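Local coordinates for mucus binding proteinn (Lactobacillus reuteri, PDB 4MT5), which probably binds mucin at the bacterial cell surface, the present chain being repeat V of a much longer cell-wall-anchored protein, at residues Met1-Val6 against Gln19-Gly24; Thr88-Ile93 against Thr108-Phe113; Glu28-Ser33 against Pro55-Gly60. One frame throughout, in Å; residues are numbered along the deposited sequence.

Contact 1: Met1-Val6 against Gln19-Gly24; sequences MQTAYV and QDDLHG
The Tyr-5 ring is bordered by three consecutive residues of the opposite strand. Asp-20 O lies at its edge, near the ring plane, while Gln-19 NE2 comes in obliquely to 3.2 Å from Tyr-5 CD1. Asp-21 runs alongside the tyrosine, its CG 3.6 Å from Tyr-5 CE1 and its carboxylate turned 47° from the ring. One ring face carries the methyl of Thr-3, from the same strand, displaced toward the rim; with chi1 -77° placing OG1 beside the backbone N and the methyl anti to it, CG2 also reaches Asp-21 OD1 at 3.4 Å. His-23 points the same way as Thr-3, completing a polar, partly solvent-facing side. Ala-4, Val-6 and Leu-22 occupy the other, more buried face of the sheet, where Val-6 CG2 meets Leu-22 CD1 at 3.8 Å and Tyr-32 packs on both. Between the strands run paired backbone bonds at Ala-4/Leu-22 and Val-6/Asp-20, with Leu-22 N to Ala-4 O at 2.9 Å. At Gln-2/Gly-24 one bond is firm, Gln-2 N to Gly-24 O at 2.7 Å, and its return partner is weak. Regular antiparallel pairing of this kind, with one side turned inward, makes up the N-terminal beta hairpin of a ubiquitin-like beta-grasp domain.

Contact 2: Thr88-Ile93 against Thr108-Phe113; sequences TVTETI and TTAVTF
Val-89 and Val-111 form one of two hydrogen-bonded pairs in this antiparallel beta hairpin of the Muc B2-like domain, Glu-91 and Thr-109 the other. Val-89 N donates to Val-111 O at 2.8 Å, and Glu-91 N to Thr-109 O at 2.9 Å; each bond is returned by the facing amide. On the face shared by Thr-88, Thr-90 and Thr-92 the contacts are small: the methyl CG2 of Thr-90 touches Ala-110 CB at 3.5 Å, and the hydroxyls of Thr-88 and Thr-112 are hydrogen-bonded, OG1 to OG1, at 2.8 Å. The other face is largely buried. There the Glu-91 chain, extended with CG anti to the backbone N (chi1 174°), runs alongside Thr-109, and a water lying 2.7 Å from Glu-91 OE1 also reaches Glu-91 O and Thr-109 OG1. Phe-144 of strand 142-148 covers Glu-91, Thr-109 and Val-111, while Val-167 of strand 161-167 packs on both valines. Along its outer side the strand of Thr-90 and Thr-92 pairs in parallel with strand 174-182, and Asp-173 OD1 accepts a bond from Thr-90 N. Between the two valines themselves, Val-111 CG1 lies 4.1 Å from Val-89 CB.

Contact 3: Glu28-Ser33 against Pro55-Gly60; sequences ETIPYS and PGTKFG
Ile-30 lies across Phe-59, and this pair is the tightly packed part of the contact. Ile-30 CG1 stands 3.8 Å from the centroid of the Phe-59 ring and only 5° off the ring normal, a CH-pi contact over the middle of the face. The isoleucine torsion (chi1 -49°) sets CG1 beside its own backbone N and CG2 anti to it, so that the second branch reaches the far end of the ring, CG2 to Phe-59 CZ at 3.9 Å, while CD1 extends to Thr-57 CG2 at 3.6 Å. Ala-4 touches both Ile-30 and Phe-59, placing the pair against the sheet. Two backbone bonds hold the loops in register around Thr-29 and Lys-58: Phe-59 N to Glu-28 O and Ile-30 N to Thr-57 O, both 3.0 Å, the second nearly straight at 169°. Glu-28 CG rests near Phe-59 CD2, but its carboxylate turns elsewhere, OE2 accepting from Tyr-25 N. The outer side is looser. Thr-29 points away from the other loop, the Lys-58 chain leads off past it, and on the side of Gly-56 a water bridges the two backbones, donating to Ile-30 O and accepting from Gly-56 N at 2.9 Å. Pro-31 centres an inverse gamma turn, and Ser-33 OG caps Ala-35 N before helix 35-42. The arrangement is a single beta bridge between irregular loops, laid over the Ala-4 and Leu-22 face of the first beta-grasp hairpin.

In the fold
From the N terminus the three contacts follow one another as separate loops; none nests in or crosses another. Contact 1 closes the first hairpin, with 12 residues between its segments. The chain then enters contact 3, whose loop contains helix 35-42 and strand 46-51 and so ties the approach to the helix to the approach to strand 65-77. Contacts 1 and 3 touch, Phe-59 packing on His-23 and Gly-24. Strand 65-77, parallel to strand 2-10, carries the sheet onward to strand 104-120. Contact 2 closes a second hairpin there, in the Muc B2-like domain, its nearest atoms about 44 Å from contact 1.

Contact 1: Met1-Val6 against Gln19-Gly24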
ATOM      1  N   MET A   1      11.924 -21.356 -47.335  1.00 35.80           N
ATOM      2  CA  MET A   1      11.300 -20.266 -46.583  1.00 37.27           C
ATOM      3  C   MET A   1      11.679 -20.346 -45.105  1.00 32.73           C
ATOM      4  O   MET A   1      11.362 -21.309 -44.424  1.00 33.26           O
ATOM      5  CB  MET A   1       9.777 -20.275 -46.735  1.00 38.28           C
ATOM      6  CG  MET A   1       9.095 -19.047 -46.108  1.00 40.60           C
ATOM      7  SD  MET A   1       8.419 -17.866 -47.314  1.00 55.81           S
ATOM      8  CE  MET A   1       6.726 -18.469 -47.462  1.00 46.44           C
ATOM      9  N   GLN A   2      12.364 -19.323 -44.622  1.00 31.12           N
ATOM     10  CA  GLN A   2      12.891 -19.344 -43.279  1.00 30.46           C
ATOM     11  C   GLN A   2      11.857 -18.888 -42.265  1.00 31.73           C
ATOM     12  O   GLN A   2      10.789 -18.388 -42.619  1.00 30.65           O
ATOM     13  CB  GLN A   2      14.126 -18.466 -43.202  1.00 29.72           C
ATOM     14  CG  GLN A   2      15.071 -18.716 -44.338  1.00 28.80           C
ATOM     15  CD  GLN A   2      15.425 -20.177 -44.455  1.00 34.53           C
ATOM     16  OE1 GLN A   2      15.835 -20.809 -43.472  1.00 35.99           O
ATOM     17  NE2 GLN A   2      15.250 -20.737 -45.656  1.00 32.45           N
ATOM     18  N   THR A   3      12.187 -19.082 -40.998  1.00 31.10           N
ATOM     19  CA  THR A   3      11.320 -18.674 -39.913  1.00 30.63           C
ATOM     20  C   THR A   3      12.130 -17.855 -38.925  1.00 29.60           C
ATOM     21  O   THR A   3      13.315 -18.108 -38.717  1.00 31.58           O
ATOM     22  CB  THR A   3      10.674 -19.894 -39.227  1.00 29.64           C
ATOM     23  OG1 THR A   3       9.609 -20.380 -40.052  1.00 32.70           O
ATOM     24  CG2 THR A   3      10.095 -19.524 -37.883  1.00 30.15           C
ATOM     25  N   ALA A   4      11.502 -16.839 -38.353  1.00 25.59           N
ATOM     26  CA  ALA A   4      12.123 -16.115 -37.267  1.00 25.37           C
ATOM     27  C   ALA A   4      11.050 -15.829 -36.231  1.00 23.72           C
ATOM     28  O   ALA A   4       9.920 -15.493 -36.585  1.00 22.98           O
ATOM     29  CB  ALA A   4      12.753 -14.836 -37.779  1.00 22.40           C
ATOM     30  N   TYR A   5      11.395 -15.991 -34.957  1.00 21.84           N
ATOM     31  CA  TYR A   5      10.432 -15.815 -33.872  1.00 22.56           C
ATOM     32  C   TYR A   5      10.774 -14.567 -33.067  1.00 22.21           C
ATOM     33  O   TYR A   5      11.942 -14.301 -32.788  1.00 23.86           O
ATOM     34  CB  TYR A   5      10.428 -17.023 -32.922  1.00 23.09           C
ATOM     35  CG  TYR A   5       9.902 -18.318 -33.491  1.00 24.96           C
ATOM     36  CD1 TYR A   5       8.575 -18.439 -33.901  1.00 28.18           C
ATOM     37  CD2 TYR A   5      10.720 -19.434 -33.591  1.00 26.02           C
ATOM     38  CE1 TYR A   5       8.084 -19.641 -34.417  1.00 27.25           C
ATOM     39  CE2 TYR A   5      10.238 -20.635 -34.101  1.00 27.60           C
ATOM     40  CZ  TYR A   5       8.923 -20.732 -34.510  1.00 29.86           C
ATOM     41  OH  TYR A   5       8.460 -21.928 -35.015  1.00 33.08           O
ATOM     42  N   VAL A   6       9.756 -13.805 -32.685  1.00 20.64           N
ATOM     43  CA  VAL A   6       9.954 -12.662 -31.805  1.00 20.65           C
ATOM     44  C   VAL A   6       9.086 -12.905 -30.572  1.00 21.94           C
ATOM     45  O   VAL A   6       7.860 -12.979 -30.676  1.00 23.69           O
ATOM     46  CB  VAL A   6       9.581 -11.344 -32.514  1.00 22.26           C
ATOM     47  CG1 VAL A   6       9.754 -10.171 -31.584  1.00 22.41           C
ATOM     48  CG2 VAL A   6      10.433 -11.156 -33.759  1.00 18.51           C
ATOM     49  N   GLN A  19       3.964 -14.214 -29.165  1.00 22.02           N
ATOM     50  CA  GLN A  19       5.030 -14.683 -30.033  1.00 21.51           C
ATOM     51  C   GLN A  19       4.675 -14.505 -31.494  1.00 22.46           C
ATOM     52  O   GLN A  19       3.640 -14.977 -31.956  1.00 23.88           O
ATOM     53  CB  GLN A  19       5.424 -16.125 -29.740  1.00 20.40           C
ATOM     54  CG  GLN A  19       6.575 -16.570 -30.610  1.00 24.44           C
ATOM     55  CD  GLN A  19       7.236 -17.842 -30.139  1.00 27.92           C
ATOM     56  OE1 GLN A  19       7.743 -17.916 -29.012  1.00 29.64           O
ATOM     57  NE2 GLN A  19       7.245 -18.858 -31.005  1.00 27.19           N
ATOM     58  N   ASP A  20       5.540 -13.798 -32.212  1.00 21.62           N
ATOM     59  CA  ASP A  20       5.325 -13.545 -33.624  1.00 24.65           C
ATOM     60  C   ASP A  20       6.145 -14.476 -34.520  1.00 27.17           C
ATOM     61  O   ASP A  20       7.374 -14.540 -34.440  1.00 24.31           O
ATOM     62  CB  ASP A  20       5.612 -12.085 -33.960  1.00 22.70           C
ATOM     63  CG  ASP A  20       4.620 -11.138 -33.318  1.00 26.76           C
ATOM     64  OD1 ASP A  20       3.672 -11.624 -32.662  1.00 26.16           O
ATOM     65  OD2 ASP A  20       4.781  -9.903 -33.472  1.00 29.21           O
ATOM     66  N   ASP A  21       5.437 -15.192 -35.381  1.00 27.81           N
ATOM     67  CA  ASP A  21       6.051 -16.114 -36.317  1.00 29.17           C
ATOM     68  C   ASP A  21       6.212 -15.425 -37.678  1.00 26.52           C
ATOM     69  O   ASP A  21       5.234 -15.188 -38.381  1.00 28.16           O
ATOM     70  CB  ASP A  21       5.147 -17.346 -36.429  1.00 31.66           C
ATOM     71  CG  ASP A  21       5.838 -18.534 -37.069  1.00 38.03           C
ATOM     72  OD1 ASP A  21       6.911 -18.336 -37.693  1.00 34.19           O
ATOM     73  OD2 ASP A  21       5.294 -19.663 -36.949  1.00 38.06           O
ATOM     74  N   LEU A  22       7.438 -15.085 -38.048  1.00 24.59           N
ATOM     75  CA  LEU A  22       7.668 -14.413 -39.323  1.00 25.24           C
ATOM     76  C   LEU A  22       8.328 -15.321 -40.349  1.00 27.36           C
ATOM     77  O   LEU A  22       9.204 -16.120 -40.011  1.00 27.46           O
ATOM     78  CB  LEU A  22       8.516 -13.166 -39.124  1.00 24.05           C
ATOM     79  CG  LEU A  22       7.804 -12.091 -38.313  1.00 25.26           C
ATOM     80  CD1 LEU A  22       8.580 -11.777 -37.059  1.00 23.71           C
ATOM     81  CD2 LEU A  22       7.646 -10.850 -39.163  1.00 27.95           C
ATOM     82  N   HIS A  23       7.914 -15.179 -41.605  1.00 26.83           N
ATOM     83  CA  HIS A  23       8.394 -16.028 -42.685  1.00 28.12           C
ATOM     84  C   HIS A  23       8.926 -15.212 -43.839  1.00 28.15           C
ATOM     85  O   HIS A  23       8.364 -14.177 -44.183  1.00 28.57           O
ATOM     86  CB  HIS A  23       7.260 -16.902 -43.197  1.00 27.05           C
ATOM     87  CG  HIS A  23       6.619 -17.714 -42.130  1.00 28.13           C
ATOM     88  ND1 HIS A  23       7.161 -18.897 -41.676  1.00 31.46           N
ATOM     89  CD2 HIS A  23       5.496 -17.508 -41.404  1.00 30.69           C
ATOM     90  CE1 HIS A  23       6.389 -19.393 -40.724  1.00 35.25           C
ATOM     91  NE2 HIS A  23       5.373 -18.569 -40.537  1.00 33.93           N
ATOM     92  N   GLY A  24       9.997 -15.697 -44.458  1.00 30.41           N
ATOM     93  CA  GLY A  24      10.605 -14.996 -45.577  1.00 31.76           C
ATOM     94  C   GLY A  24      11.788 -15.744 -46.146  1.00 32.89           C
ATOM     95  O   GLY A  24      12.158 -16.798 -45.637  1.00 33.04           O
TER

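Contact 2: Thr88-Ile93 against Thr108-Phe113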
ATOM      1  N   THR A  88      -7.491   5.092  12.486  1.00 33.51           N
ATOM      2  CA  THR A  88      -7.533   5.978  13.647  1.00 35.16           C
ATOM      3  C   THR A  88      -8.117   5.334  14.912  1.00 36.04           C
ATOM      4  O   THR A  88      -9.237   4.831  14.916  1.00 38.59           O
ATOM      5  CB  THR A  88      -8.280   7.276  13.329  1.00 34.08           C
ATOM      6  OG1 THR A  88      -7.511   8.032  12.393  1.00 36.06           O
ATOM      7  CG2 THR A  88      -8.475   8.103  14.589  1.00 37.48           C
ATOM      8  N   VAL A  89      -7.341   5.350  15.986  1.00 34.05           N
ATOM      9  CA  VAL A  89      -7.816   4.832  17.254  1.00 39.19           C
ATOM     10  C   VAL A  89      -7.926   5.971  18.256  1.00 42.15           C
ATOM     11  O   VAL A  89      -6.948   6.665  18.552  1.00 39.47           O
ATOM     12  CB  VAL A  89      -6.904   3.728  17.795  1.00 36.60           C
ATOM     13  CG1 VAL A  89      -7.450   3.187  19.081  1.00 38.54           C
ATOM     14  CG2 VAL A  89      -6.786   2.618  16.781  1.00 39.07           C
ATOM     15  N   THR A  90      -9.135   6.176  18.761  1.00 43.06           N
ATOM     16  CA  THR A  90      -9.378   7.278  19.677  1.00 44.95           C
ATOM     17  C   THR A  90      -9.705   6.766  21.077  1.00 44.86           C
ATOM     18  O   THR A  90     -10.103   5.612  21.262  1.00 45.99           O
ATOM     19  CB  THR A  90     -10.493   8.238  19.162  1.00 45.35           C
ATOM     20  OG1 THR A  90     -11.718   7.516  18.973  1.00 49.66           O
ATOM     21  CG2 THR A  90     -10.096   8.881  17.846  1.00 36.93           C
ATOM     22  N   GLU A  91      -9.505   7.629  22.062  1.00 44.70           N
ATOM     23  CA  GLU A  91      -9.864   7.322  23.438  1.00 47.36           C
ATOM     24  C   GLU A  91     -10.749   8.425  23.993  1.00 47.54           C
ATOM     25  O   GLU A  91     -10.456   9.617  23.834  1.00 46.31           O
ATOM     26  CB  GLU A  91      -8.615   7.194  24.297  1.00 47.91           C
ATOM     27  CG  GLU A  91      -8.889   7.020  25.778  1.00 44.86           C
ATOM     28  CD  GLU A  91      -7.635   7.181  26.612  1.00 43.64           C
ATOM     29  OE1 GLU A  91      -7.097   8.306  26.641  1.00 45.73           O
ATOM     30  OE2 GLU A  91      -7.176   6.184  27.221  1.00 41.17           O
ATOM     31  N   THR A  92     -11.831   8.019  24.647  1.00 47.89           N
ATOM     32  CA  THR A  92     -12.769   8.964  25.233  1.00 49.32           C
ATOM     33  C   THR A  92     -13.003   8.679  26.716  1.00 50.18           C
ATOM     34  O   THR A  92     -13.323   7.549  27.109  1.00 47.69           O
ATOM     35  CB  THR A  92     -14.118   8.951  24.488  1.00 49.15           C
ATOM     36  OG1 THR A  92     -13.902   9.208  23.093  1.00 46.90           O
ATOM     37  CG2 THR A  92     -15.045  10.010  25.050  1.00 51.41           C
ATOM     38  N   ILE A  93     -12.825   9.713  27.532  1.00 52.66           N
ATOM     39  CA  ILE A  93     -13.159   9.634  28.946  1.00 49.98           C
ATOM     40  C   ILE A  93     -14.417  10.436  29.230  1.00 48.60           C
ATOM     41  O   ILE A  93     -14.472  11.626  28.934  1.00 47.88           O
ATOM     42  CB  ILE A  93     -12.039  10.187  29.829  1.00 50.63           C
ATOM     43  CG1 ILE A  93     -10.718   9.515  29.486  1.00 48.32           C
ATOM     44  CG2 ILE A  93     -12.362   9.917  31.285  1.00 55.65           C
ATOM     45  CD1 ILE A  93     -10.782   8.009  29.643  1.00 50.66           C
ATOM     46  N   THR A 108     -10.570  13.642  25.306  1.00 52.69           N
ATOM     47  CA  THR A 108     -10.509  12.902  24.061  1.00 51.38           C
ATOM     48  C   THR A 108      -9.121  13.036  23.423  1.00 49.98           C
ATOM     49  O   THR A 108      -8.579  14.136  23.271  1.00 48.69           O
ATOM     50  CB  THR A 108     -11.692  13.285  23.118  1.00 50.38           C
ATOM     51  OG1 THR A 108     -12.055  12.155  22.319  1.00 52.37           O
ATOM     52  CG2 THR A 108     -11.375  14.491  22.223  1.00 53.23           C
ATOM     53  N   THR A 109      -8.517  11.895  23.112  1.00 50.86           N
ATOM     54  CA  THR A 109      -7.205  11.886  22.468  1.00 53.29           C
ATOM     55  C   THR A 109      -7.181  10.887  21.302  1.00 48.65           C
ATOM     56  O   THR A 109      -7.644   9.755  21.428  1.00 47.94           O
ATOM     57  CB  THR A 109      -6.081  11.590  23.491  1.00 51.66           C
ATOM     58  OG1 THR A 109      -6.313  10.317  24.103  1.00 51.22           O
ATOM     59  CG2 THR A 109      -6.055  12.658  24.587  1.00 51.71           C
ATOM     60  N   ALA A 110      -6.657  11.314  20.160  1.00 46.62           N
ATOM     61  CA  ALA A 110      -6.677  10.471  18.974  1.00 43.50           C
ATOM     62  C   ALA A 110      -5.272  10.092  18.513  1.00 48.43           C
ATOM     63  O   ALA A 110      -4.324  10.867  18.673  1.00 50.59           O
ATOM     64  CB  ALA A 110      -7.422  11.175  17.853  1.00 42.64           C
ATOM     65  N   VAL A 111      -5.139   8.897  17.944  1.00 45.75           N
ATOM     66  CA  VAL A 111      -3.917   8.534  17.231  1.00 39.68           C
ATOM     67  C   VAL A 111      -4.272   7.995  15.850  1.00 36.68           C
ATOM     68  O   VAL A 111      -5.149   7.149  15.715  1.00 35.40           O
ATOM     69  CB  VAL A 111      -3.030   7.530  18.013  1.00 34.83           C
ATOM     70  CG1 VAL A 111      -3.806   6.294  18.372  1.00 39.81           C
ATOM     71  CG2 VAL A 111      -1.795   7.167  17.210  1.00 32.56           C
ATOM     72  N   THR A 112      -3.610   8.527  14.826  1.00 35.41           N
ATOM     73  CA  THR A 112      -3.807   8.074  13.457  1.00 35.37           C
ATOM     74  C   THR A 112      -2.567   7.339  12.971  1.00 33.96           C
ATOM     75  O   THR A 112      -1.473   7.906  12.956  1.00 32.50           O
ATOM     76  CB  THR A 112      -4.096   9.250  12.496  1.00 35.44           C
ATOM     77  OG1 THR A 112      -5.359   9.838  12.820  1.00 38.73           O
ATOM     78  CG2 THR A 112      -4.143   8.774  11.056  1.00 34.96           C
ATOM     79  N   PHE A 113      -2.743   6.076  12.589  1.00 30.13           N
ATOM     80  CA  PHE A 113      -1.673   5.288  12.003  1.00 29.76           C
ATOM     81  C   PHE A 113      -1.759   5.420  10.488  1.00 29.71           C
ATOM     82  O   PHE A 113      -2.839   5.279   9.924  1.00 31.39           O
ATOM     83  CB  PHE A 113      -1.816   3.824  12.404  1.00 29.07           C
ATOM     84  CG  PHE A 113      -1.544   3.566  13.850  1.00 33.02           C
ATOM     85  CD1 PHE A 113      -0.253   3.336  14.294  1.00 31.79           C
ATOM     86  CD2 PHE A 113      -2.577   3.545  14.770  1.00 34.38           C
ATOM     87  CE1 PHE A 113       0.005   3.094  15.628  1.00 32.93           C
ATOM     88  CE2 PHE A 113      -2.326   3.303  16.109  1.00 35.53           C
ATOM     89  CZ  PHE A 113      -1.031   3.076  16.537  1.00 36.32           C
TER
HETATM   90  O   HOH W   1      -8.780  10.372  26.146  1.00 52.63           O

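Contact 3: Glu28-Ser33 against Pro55-Gly60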
ATOM      1  N   GLU A  28      16.701 -11.541 -46.912  1.00 36.90           N
ATOM      2  CA  GLU A  28      15.869 -10.344 -46.954  1.00 35.21           C
ATOM      3  C   GLU A  28      15.573  -9.796 -45.555  1.00 33.78           C
ATOM      4  O   GLU A  28      15.715 -10.495 -44.544  1.00 30.92           O
ATOM      5  CB  GLU A  28      14.607 -10.543 -47.808  1.00 34.29           C
ATOM      6  CG  GLU A  28      13.673 -11.656 -47.358  1.00 42.25           C
ATOM      7  CD  GLU A  28      12.595 -11.991 -48.404  1.00 49.51           C
ATOM      8  OE1 GLU A  28      12.884 -11.784 -49.613  1.00 49.90           O
ATOM      9  OE2 GLU A  28      11.476 -12.450 -48.018  1.00 41.48           O
ATOM     10  N   THR A  29      15.204  -8.526 -45.498  1.00 30.64           N
ATOM     11  CA  THR A  29      14.996  -7.885 -44.214  1.00 32.59           C
ATOM     12  C   THR A  29      13.641  -8.276 -43.637  1.00 31.17           C
ATOM     13  O   THR A  29      12.625  -8.233 -44.331  1.00 30.49           O
ATOM     14  CB  THR A  29      15.136  -6.360 -44.328  1.00 30.34           C
ATOM     15  OG1 THR A  29      16.416  -6.053 -44.892  1.00 28.37           O
ATOM     16  CG2 THR A  29      15.030  -5.702 -42.957  1.00 32.74           C
ATOM     17  N   ILE A  30      13.633  -8.688 -42.375  1.00 28.48           N
ATOM     18  CA  ILE A  30      12.389  -9.097 -41.746  1.00 29.73           C
ATOM     19  C   ILE A  30      11.528  -7.860 -41.607  1.00 29.11           C
ATOM     20  O   ILE A  30      11.945  -6.914 -40.943  1.00 31.39           O
ATOM     21  CB  ILE A  30      12.635  -9.725 -40.371  1.00 26.78           C
ATOM     22  CG1 ILE A  30      13.727 -10.786 -40.487  1.00 27.23           C
ATOM     23  CG2 ILE A  30      11.366 -10.345 -39.858  1.00 25.96           C
ATOM     24  CD1 ILE A  30      14.012 -11.505 -39.237  1.00 25.69           C
ATOM     25  N   PRO A  31      10.343  -7.851 -42.264  1.00 28.46           N
ATOM     26  CA  PRO A  31       9.401  -6.720 -42.322  1.00 26.08           C
ATOM     27  C   PRO A  31       8.645  -6.535 -41.007  1.00 25.30           C
ATOM     28  O   PRO A  31       7.438  -6.763 -40.936  1.00 23.52           O
ATOM     29  CB  PRO A  31       8.434  -7.134 -43.426  1.00 24.26           C
ATOM     30  CG  PRO A  31       8.414  -8.611 -43.353  1.00 26.04           C
ATOM     31  CD  PRO A  31       9.816  -9.028 -42.979  1.00 27.45           C
ATOM     32  N   TYR A  32       9.365  -6.092 -39.982  1.00 24.60           N
ATOM     33  CA  TYR A  32       8.862  -6.147 -38.631  1.00 22.83           C
ATOM     34  C   TYR A  32       9.608  -5.183 -37.733  1.00 23.79           C
ATOM     35  O   TYR A  32      10.779  -4.876 -37.962  1.00 23.79           O
ATOM     36  CB  TYR A  32       9.059  -7.560 -38.114  1.00 23.53           C
ATOM     37  CG  TYR A  32       8.465  -7.841 -36.760  1.00 21.80           C
ATOM     38  CD1 TYR A  32       7.123  -8.153 -36.626  1.00 22.33           C
ATOM     39  CD2 TYR A  32       9.249  -7.826 -35.622  1.00 20.46           C
ATOM     40  CE1 TYR A  32       6.574  -8.427 -35.396  1.00 23.45           C
ATOM     41  CE2 TYR A  32       8.706  -8.103 -34.384  1.00 21.99           C
ATOM     42  CZ  TYR A  32       7.370  -8.405 -34.275  1.00 22.41           C
ATOM     43  OH  TYR A  32       6.825  -8.682 -33.041  1.00 22.43           O
ATOM     44  N   SER A  33       8.914  -4.712 -36.705  1.00 23.41           N
ATOM     45  CA  SER A  33       9.518  -3.886 -35.669  1.00 27.42           C
ATOM     46  C   SER A  33       8.878  -4.244 -34.329  1.00 24.46           C
ATOM     47  O   SER A  33       7.720  -4.665 -34.295  1.00 25.16           O
ATOM     48  CB  SER A  33       9.312  -2.399 -35.978  1.00 26.41           C
ATOM     49  OG  SER A  33       9.622  -1.600 -34.848  1.00 27.46           O
ATOM     50  N   PRO A  55      16.305  -3.492 -35.856  1.00 33.88           N
ATOM     51  CA  PRO A  55      15.926  -3.170 -37.237  1.00 35.29           C
ATOM     52  C   PRO A  55      17.118  -3.381 -38.172  1.00 32.92           C
ATOM     53  O   PRO A  55      18.264  -3.056 -37.828  1.00 29.22           O
ATOM     54  CB  PRO A  55      15.587  -1.678 -37.158  1.00 38.82           C
ATOM     55  CG  PRO A  55      16.420  -1.173 -36.007  1.00 33.05           C
ATOM     56  CD  PRO A  55      16.314  -2.290 -35.003  1.00 34.00           C
ATOM     57  N   GLY A  56      16.846  -3.926 -39.349  1.00 31.03           N
ATOM     58  CA  GLY A  56      17.911  -4.298 -40.258  1.00 28.74           C
ATOM     59  C   GLY A  56      18.245  -5.777 -40.171  1.00 28.43           C
ATOM     60  O   GLY A  56      19.074  -6.274 -40.930  1.00 29.01           O
ATOM     61  N   THR A  57      17.612  -6.474 -39.232  1.00 28.34           N
ATOM     62  CA  THR A  57      17.764  -7.917 -39.099  1.00 30.17           C
ATOM     63  C   THR A  57      17.197  -8.670 -40.294  1.00 31.08           C
ATOM     64  O   THR A  57      16.031  -8.493 -40.646  1.00 33.31           O
ATOM     65  CB  THR A  57      17.059  -8.448 -37.853  1.00 27.94           C
ATOM     66  OG1 THR A  57      17.786  -8.049 -36.680  1.00 30.53           O
ATOM     67  CG2 THR A  57      16.979  -9.964 -37.920  1.00 24.20           C
ATOM     68  N   LYS A  58      18.020  -9.517 -40.908  1.00 30.21           N
ATOM     69  CA  LYS A  58      17.582 -10.313 -42.048  1.00 30.62           C
ATOM     70  C   LYS A  58      17.263 -11.766 -41.646  1.00 33.04           C
ATOM     71  O   LYS A  58      17.530 -12.179 -40.516  1.00 31.97           O
ATOM     72  CB  LYS A  58      18.649 -10.268 -43.138  1.00 29.98           C
ATOM     73  CG  LYS A  58      19.018  -8.845 -43.525  1.00 33.79           C
ATOM     74  CD  LYS A  58      20.113  -8.751 -44.589  1.00 29.63           C
ATOM     75  CE  LYS A  58      21.469  -9.129 -44.003  1.00 39.07           C
ATOM     76  NZ  LYS A  58      22.638  -8.739 -44.857  1.00 42.60           N
ATOM     77  N   PHE A  59      16.669 -12.521 -42.569  1.00 31.71           N
ATOM     78  CA  PHE A  59      16.506 -13.959 -42.399  1.00 28.77           C
ATOM     79  C   PHE A  59      17.826 -14.643 -42.728  1.00 32.07           C
ATOM     80  O   PHE A  59      18.447 -14.350 -43.750  1.00 34.18           O
ATOM     81  CB  PHE A  59      15.432 -14.522 -43.342  1.00 31.50           C
ATOM     82  CG  PHE A  59      14.027 -14.051 -43.050  1.00 31.89           C
ATOM     83  CD1 PHE A  59      13.302 -14.577 -41.984  1.00 28.22           C
ATOM     84  CD2 PHE A  59      13.414 -13.108 -43.868  1.00 30.61           C
ATOM     85  CE1 PHE A  59      11.999 -14.149 -41.721  1.00 25.91           C
ATOM     86  CE2 PHE A  59      12.114 -12.672 -43.605  1.00 30.23           C
ATOM     87  CZ  PHE A  59      11.405 -13.196 -42.528  1.00 26.25           C
ATOM     88  N   GLY A  60      18.249 -15.556 -41.856  1.00 39.73           N
ATOM     89  CA  GLY A  60      19.386 -16.436 -42.107  1.00 36.67           C
ATOM     90  C   GLY A  60      18.901 -17.842 -42.423  1.00 35.28           C
ATOM     91  O   GLY A  60      18.046 -18.014 -43.284  1.00 38.15           O
TER
HETATM   92  O   HOH W   2      14.299  -5.290 -39.826  1.00 33.82           O